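Local coordinates for protein abietadiene synthase, chloroplastic (Abies grandis, PDB 3S9V) that is a mainly helical chloroplast enzyme of the terpene synthase family from the conifer Abies grandis, at residues W275-D278 / T279-L283; Y453-P456 / Y457-N460. One frame throughout, in Å; residues are numbered along the deposited sequence.

Contact 1. Residues W275-D278 / T279-L283; sequences WAVD and TVERL
Thr279 meets Trp275 through two bonds to one carbonyl. Its hydroxyl gives a short hydrogen bond, Thr279 OG1 to Trp275 O at 2.5 Å, and its amide gives a second, Thr279 N to Trp275 O at 2.9 Å. The two donors reach the oxygen from opposite faces of the carbonyl plane. The first torsion of Thr279 (chi1 -61°) sets OG1 beside the backbone N, and this brings the hydroxyl back to the preceding turn. The hydrogen bonds Val280 N to Ala276 O at 3.1 Å and Arg282 N to Asp278 O at 2.9 Å continue the i to i+4 pattern of the alpha helix.

Asp278 and Arg282 sit one turn apart. Asp278 CG lies anti to its own backbone N (chi1 -173°), and OD2 comes within 3.2 Å of Arg282 CD. The charged ends do not join: Asp278 OD2 is 4.0 Å from Arg282 NH1, too far for a salt bridge. The Asp278 carboxylate and Arg282 guanidinium planes are 28° apart. This is part of helix 269-282, in the helical N-terminal domain of the terpene synthase family.

On another side of the helix, Val277 CG1 lies alongside the Glu281 carboxylate, 3.8 Å from Glu281 OE1. A water donates to both Asp278 OD1 and Glu281 OE1, and so bridges two carboxylates.

Stronger partners hold the charged ends. Asp278 OD1 forms salt bridges with Arg328 and Arg371, which probably offset much of the repulsion between the carboxylates. Arg282 NH2 pairs with Glu416, and the guanidinium makes a cation-pi contact with Tyr437. Glu281 OE2 is hydrogen-bonded to His333 NE2.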
ATOM      1  N   TRP A 275      -4.447   9.086   2.232  1.00 22.81           N
ATOM      2  CA  TRP A 275      -4.824   8.448   0.980  1.00 19.91           C
ATOM      3  C   TRP A 275      -4.109   9.076  -0.227  1.00 17.20           C
ATOM      4  O   TRP A 275      -3.763   8.388  -1.185  1.00 15.15           O
ATOM      5  CB  TRP A 275      -6.346   8.508   0.811  1.00 19.19           C
ATOM      6  CG  TRP A 275      -7.042   7.249   1.223  1.00 18.87           C
ATOM      7  CD1 TRP A 275      -7.681   6.371   0.404  1.00 22.95           C
ATOM      8  CD2 TRP A 275      -7.120   6.691   2.546  1.00 17.98           C
ATOM      9  NE1 TRP A 275      -8.148   5.297   1.124  1.00 19.64           N
ATOM     10  CE2 TRP A 275      -7.817   5.467   2.441  1.00 14.53           C
ATOM     11  CE3 TRP A 275      -6.667   7.105   3.805  1.00 20.86           C
ATOM     12  CZ2 TRP A 275      -8.073   4.648   3.547  1.00 22.16           C
ATOM     13  CZ3 TRP A 275      -6.921   6.289   4.912  1.00 26.63           C
ATOM     14  CH2 TRP A 275      -7.619   5.074   4.772  1.00 23.77           C
ATOM     15  N   ALA A 276      -3.875  10.379  -0.175  1.00 17.86           N
ATOM     16  CA  ALA A 276      -3.185  11.049  -1.271  1.00 18.68           C
ATOM     17  C   ALA A 276      -1.754  10.534  -1.346  1.00 21.47           C
ATOM     18  O   ALA A 276      -1.239  10.234  -2.432  1.00 22.43           O
ATOM     19  CB  ALA A 276      -3.191  12.561  -1.047  1.00 18.35           C
ATOM     20  N   VAL A 277      -1.118  10.432  -0.179  1.00 22.06           N
ATOM     21  CA  VAL A 277       0.259   9.952  -0.078  1.00 21.13           C
ATOM     22  C   VAL A 277       0.385   8.498  -0.513  1.00 19.92           C
ATOM     23  O   VAL A 277       1.321   8.125  -1.227  1.00 19.33           O
ATOM     24  CB  VAL A 277       0.780  10.070   1.378  1.00 18.47           C
ATOM     25  CG1 VAL A 277       2.061   9.247   1.558  1.00 11.26           C
ATOM     26  CG2 VAL A 277       1.035  11.531   1.722  1.00 14.45           C
ATOM     27  N   ASP A 278      -0.557   7.676  -0.068  1.00 22.83           N
ATOM     28  CA  ASP A 278      -0.546   6.254  -0.396  1.00 21.47           C
ATOM     29  C   ASP A 278      -0.772   6.091  -1.895  1.00 20.06           C
ATOM     30  O   ASP A 278      -0.177   5.227  -2.528  1.00 23.61           O
ATOM     31  CB  ASP A 278      -1.640   5.518   0.397  1.00 21.43           C
ATOM     32  CG  ASP A 278      -1.567   4.010   0.232  1.00 24.12           C
ATOM     33  OD1 ASP A 278      -0.483   3.435   0.464  1.00 21.35           O
ATOM     34  OD2 ASP A 278      -2.592   3.396  -0.122  1.00 27.67           O
ATOM     35  N   THR A 279      -1.620   6.945  -2.455  1.00 18.85           N
ATOM     36  CA  THR A 279      -1.924   6.903  -3.881  1.00 20.09           C
ATOM     37  C   THR A 279      -0.700   7.170  -4.744  1.00 18.74           C
ATOM     38  O   THR A 279      -0.418   6.410  -5.664  1.00 17.04           O
ATOM     39  CB  THR A 279      -3.018   7.929  -4.248  1.00 21.03           C
ATOM     40  OG1 THR A 279      -4.215   7.606  -3.536  1.00 24.40           O
ATOM     41  CG2 THR A 279      -3.311   7.904  -5.745  1.00 14.80           C
ATOM     42  N   VAL A 280       0.023   8.250  -4.454  1.00 22.77           N
ATOM     43  CA  VAL A 280       1.216   8.580  -5.236  1.00 20.76           C
ATOM     44  C   VAL A 280       2.355   7.579  -4.996  1.00 25.47           C
ATOM     45  O   VAL A 280       3.207   7.373  -5.871  1.00 25.78           O
ATOM     46  CB  VAL A 280       1.711  10.012  -4.944  1.00 20.70           C
ATOM     47  CG1 VAL A 280       0.654  11.019  -5.358  1.00 25.89           C
ATOM     48  CG2 VAL A 280       2.044  10.167  -3.475  1.00 11.45           C
ATOM     49  N   GLU A 281       2.378   6.951  -3.822  1.00 24.46           N
ATOM     50  CA  GLU A 281       3.417   5.960  -3.562  1.00 25.66           C
ATOM     51  C   GLU A 281       3.106   4.685  -4.344  1.00 25.26           C
ATOM     52  O   GLU A 281       3.972   4.167  -5.044  1.00 28.00           O
ATOM     53  CB  GLU A 281       3.526   5.642  -2.069  1.00 21.39           C
ATOM     54  CG  GLU A 281       4.017   6.815  -1.228  1.00 33.67           C
ATOM     55  CD  GLU A 281       4.318   6.429   0.211  1.00 42.95           C
ATOM     56  OE1 GLU A 281       3.447   5.805   0.860  1.00 38.70           O
ATOM     57  OE2 GLU A 281       5.425   6.760   0.695  1.00 45.34           O
ATOM     58  N   ARG A 282       1.867   4.203  -4.240  1.00 23.19           N
ATOM     59  CA  ARG A 282       1.433   2.987  -4.941  1.00 23.02           C
ATOM     60  C   ARG A 282       1.511   3.117  -6.464  1.00 23.39           C
ATOM     61  O   ARG A 282       1.709   2.122  -7.164  1.00 21.19           O
ATOM     62  CB  ARG A 282      -0.005   2.625  -4.565  1.00 13.95           C
ATOM     63  CG  ARG A 282      -0.211   2.254  -3.119  1.00 26.32           C
ATOM     64  CD  ARG A 282      -1.678   1.944  -2.856  1.00 35.09           C
ATOM     65  NE  ARG A 282      -2.071   0.604  -3.286  1.00 28.18           N
ATOM     66  CZ  ARG A 282      -3.319   0.146  -3.231  1.00 30.61           C
ATOM     67  NH1 ARG A 282      -4.289   0.924  -2.777  1.00 26.25           N
ATOM     68  NH2 ARG A 282      -3.593  -1.103  -3.592  1.00 21.54           N
ATOM     69  N   LEU A 283       1.326   4.335  -6.973  1.00 22.52           N
ATOM     70  CA  LEU A 283       1.402   4.576  -8.411  1.00 24.22           C
ATOM     71  C   LEU A 283       2.856   4.751  -8.857  1.00 23.78           C
ATOM     72  O   LEU A 283       3.130   4.879 -10.047  1.00 24.94           O
ATOM     73  CB  LEU A 283       0.590   5.814  -8.800  1.00 20.98           C
ATOM     74  CG  LEU A 283      -0.932   5.663  -8.841  1.00 28.98           C
ATOM     75  CD1 LEU A 283      -1.556   7.012  -9.181  1.00 22.86           C
ATOM     76  CD2 LEU A 283      -1.329   4.611  -9.879  1.00 22.61           C
TER
HETATM   77  O   HOH W   1       2.310   3.363   0.567  1.00 28.44           O

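Contact 2. Residues Y453-P456 / Y457-N460; sequences YMMP and YISN
Met455 O accepts two backbone hydrogen bonds. Ile458 N reaches it at 2.9 Å from above the carbonyl plane, while Ser459 N reaches Met455 O, also at 2.9 Å, nearly along the C=O axis. The Ile458 bond closes a type I beta turn over residues 455-458. Pro456 and Tyr457 are its two central residues, and the proline ring suits the backbone angles of the first.

Side chains pack on this turn. The Met455 and Ile458 side chains run alongside each other in one direction, with Met455 CG 3.5 Å from Ile458 CD1. Tyr457 meets the residue before it through the ring: Tyr457 CD1 is 4.0 Å from Pro456 CB.

Asn460 ties the end of the turn to the next helix. Its CG is anti to the backbone N (chi1 -175°), and ND2 gives a hydrogen bond to Pro456 O at 3.3 Å. That acceptor lies only 3° out of the amide plane. Asn460 is also the N-cap of helix 461-491, and its OD1 accepts from Lys462 N. The NH2 end of the carboxamide therefore has a backbone acceptor, and the oxygen a backbone donor. This supports the assignment of oxygen and nitrogen, holds the amide against rotation, and couples the turn to the helix start.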
ATOM      1  N   TYR A 453     -20.192  10.468  -2.174  1.00 18.19           N
ATOM      2  CA  TYR A 453     -19.324  11.637  -2.143  1.00 21.20           C
ATOM      3  C   TYR A 453     -18.063  11.411  -2.967  1.00 22.48           C
ATOM      4  O   TYR A 453     -17.753  10.279  -3.346  1.00 21.26           O
ATOM      5  CB  TYR A 453     -18.994  12.029  -0.692  1.00 18.17           C
ATOM      6  CG  TYR A 453     -18.173  11.029   0.093  1.00 12.71           C
ATOM      7  CD1 TYR A 453     -16.819  11.244   0.312  1.00 15.60           C
ATOM      8  CD2 TYR A 453     -18.752   9.888   0.646  1.00 12.64           C
ATOM      9  CE1 TYR A 453     -16.061  10.357   1.065  1.00 12.23           C
ATOM     10  CE2 TYR A 453     -17.995   8.986   1.409  1.00 10.79           C
ATOM     11  CZ  TYR A 453     -16.645   9.235   1.615  1.00 23.76           C
ATOM     12  OH  TYR A 453     -15.859   8.387   2.378  1.00 21.29           O
ATOM     13  N   MET A 454     -17.351  12.493  -3.263  1.00 22.84           N
ATOM     14  CA  MET A 454     -16.151  12.410  -4.082  1.00 21.48           C
ATOM     15  C   MET A 454     -14.956  13.058  -3.403  1.00 21.70           C
ATOM     16  O   MET A 454     -15.093  14.081  -2.735  1.00 20.28           O
ATOM     17  CB  MET A 454     -16.409  13.094  -5.422  1.00 25.52           C
ATOM     18  CG  MET A 454     -17.775  12.766  -6.018  1.00 33.06           C
ATOM     19  SD  MET A 454     -18.128  13.659  -7.536  1.00 37.29           S
ATOM     20  CE  MET A 454     -17.606  15.306  -7.103  1.00 37.62           C
ATOM     21  N   MET A 455     -13.780  12.462  -3.575  1.00 19.09           N
ATOM     22  CA  MET A 455     -12.580  13.014  -2.980  1.00 21.94           C
ATOM     23  C   MET A 455     -11.581  13.353  -4.086  1.00 20.23           C
ATOM     24  O   MET A 455     -10.735  12.535  -4.442  1.00 19.56           O
ATOM     25  CB  MET A 455     -11.974  12.022  -1.985  1.00 26.00           C
ATOM     26  CG  MET A 455     -11.603  12.646  -0.634  1.00 34.31           C
ATOM     27  SD  MET A 455     -13.022  13.067   0.397  1.00 17.68           S
ATOM     28  CE  MET A 455     -13.579  11.575   0.614  1.00 33.95           C
ATOM     29  N   PRO A 456     -11.682  14.574  -4.645  1.00 21.96           N
ATOM     30  CA  PRO A 456     -10.844  15.123  -5.720  1.00 26.54           C
ATOM     31  C   PRO A 456      -9.335  14.946  -5.544  1.00 25.77           C
ATOM     32  O   PRO A 456      -8.594  14.896  -6.530  1.00 21.27           O
ATOM     33  CB  PRO A 456     -11.240  16.600  -5.742  1.00 29.19           C
ATOM     34  CG  PRO A 456     -12.674  16.560  -5.344  1.00 28.98           C
ATOM     35  CD  PRO A 456     -12.670  15.576  -4.205  1.00 20.18           C
ATOM     36  N   TYR A 457      -8.873  14.851  -4.299  1.00 25.68           N
ATOM     37  CA  TYR A 457      -7.442  14.698  -4.062  1.00 27.18           C
ATOM     38  C   TYR A 457      -6.981  13.262  -3.833  1.00 27.21           C
ATOM     39  O   TYR A 457      -5.809  13.016  -3.547  1.00 32.29           O
ATOM     40  CB  TYR A 457      -6.992  15.616  -2.917  1.00 27.98           C
ATOM     41  CG  TYR A 457      -7.202  17.088  -3.225  1.00 28.55           C
ATOM     42  CD1 TYR A 457      -7.572  17.508  -4.507  1.00 37.02           C
ATOM     43  CD2 TYR A 457      -7.032  18.060  -2.243  1.00 31.95           C
ATOM     44  CE1 TYR A 457      -7.768  18.864  -4.806  1.00 32.05           C
ATOM     45  CE2 TYR A 457      -7.225  19.417  -2.529  1.00 37.47           C
ATOM     46  CZ  TYR A 457      -7.593  19.809  -3.812  1.00 40.37           C
ATOM     47  OH  TYR A 457      -7.786  21.142  -4.105  1.00 49.54           O
ATOM     48  N   ILE A 458      -7.898  12.312  -3.972  1.00 25.29           N
ATOM     49  CA  ILE A 458      -7.547  10.901  -3.835  1.00 26.13           C
ATOM     50  C   ILE A 458      -7.844  10.210  -5.170  1.00 27.92           C
ATOM     51  O   ILE A 458      -7.042   9.412  -5.659  1.00 26.34           O
ATOM     52  CB  ILE A 458      -8.349  10.200  -2.727  1.00 18.92           C
ATOM     53  CG1 ILE A 458      -8.145  10.923  -1.392  1.00 19.22           C
ATOM     54  CG2 ILE A 458      -7.890   8.751  -2.611  1.00 24.92           C
ATOM     55  CD1 ILE A 458      -8.973  10.363  -0.253  1.00 23.64           C
ATOM     56  N   SER A 459      -9.005  10.530  -5.739  1.00 27.71           N
ATOM     57  CA  SER A 459      -9.448   9.989  -7.027  1.00 28.95           C
ATOM     58  C   SER A 459      -9.289  11.141  -8.011  1.00 27.74           C
ATOM     59  O   SER A 459     -10.061  12.103  -7.991  1.00 24.15           O
ATOM     60  CB  SER A 459     -10.917   9.556  -6.960  1.00 31.92           C
ATOM     61  OG  SER A 459     -11.107   8.517  -6.012  1.00 36.09           O
ATOM     62  N   ASN A 460      -8.287  11.036  -8.873  1.00 29.10           N
ATOM     63  CA  ASN A 460      -7.989  12.102  -9.814  1.00 31.07           C
ATOM     64  C   ASN A 460      -7.292  11.565 -11.061  1.00 30.87           C
ATOM     65  O   ASN A 460      -6.400  10.726 -10.972  1.00 31.48           O
ATOM     66  CB  ASN A 460      -7.094  13.127  -9.105  1.00 36.37           C
ATOM     67  CG  ASN A 460      -6.813  14.348  -9.947  1.00 51.44           C
ATOM     68  OD1 ASN A 460      -6.208  14.258 -11.012  1.00 56.71           O
ATOM     69  ND2 ASN A 460      -7.251  15.509  -9.467  1.00 61.34           N
TER

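Overall arrangement
Contact 1 comes first along the chain, on helix 269-282. Contact 2 follows much later, in the loop between strand 452-453 and helix 461-491. Their centres lie about 12 Å apart, yet they touch. Trp275 CB is 3.4 Å from Ile458 CD1, and Ala276 CB is 3.6 Å from Tyr457 O. Two tyrosines also join them. Tyr463, in the first turn of helix 461-491, packs on Thr279 and Val280 and bonds through its hydroxyl to Tyr457 O. Tyr441 touches Thr279 and is hydrogen-bonded to Ile458 O. The turn and the start of helix 461-491 thus pack together against helix 269-282.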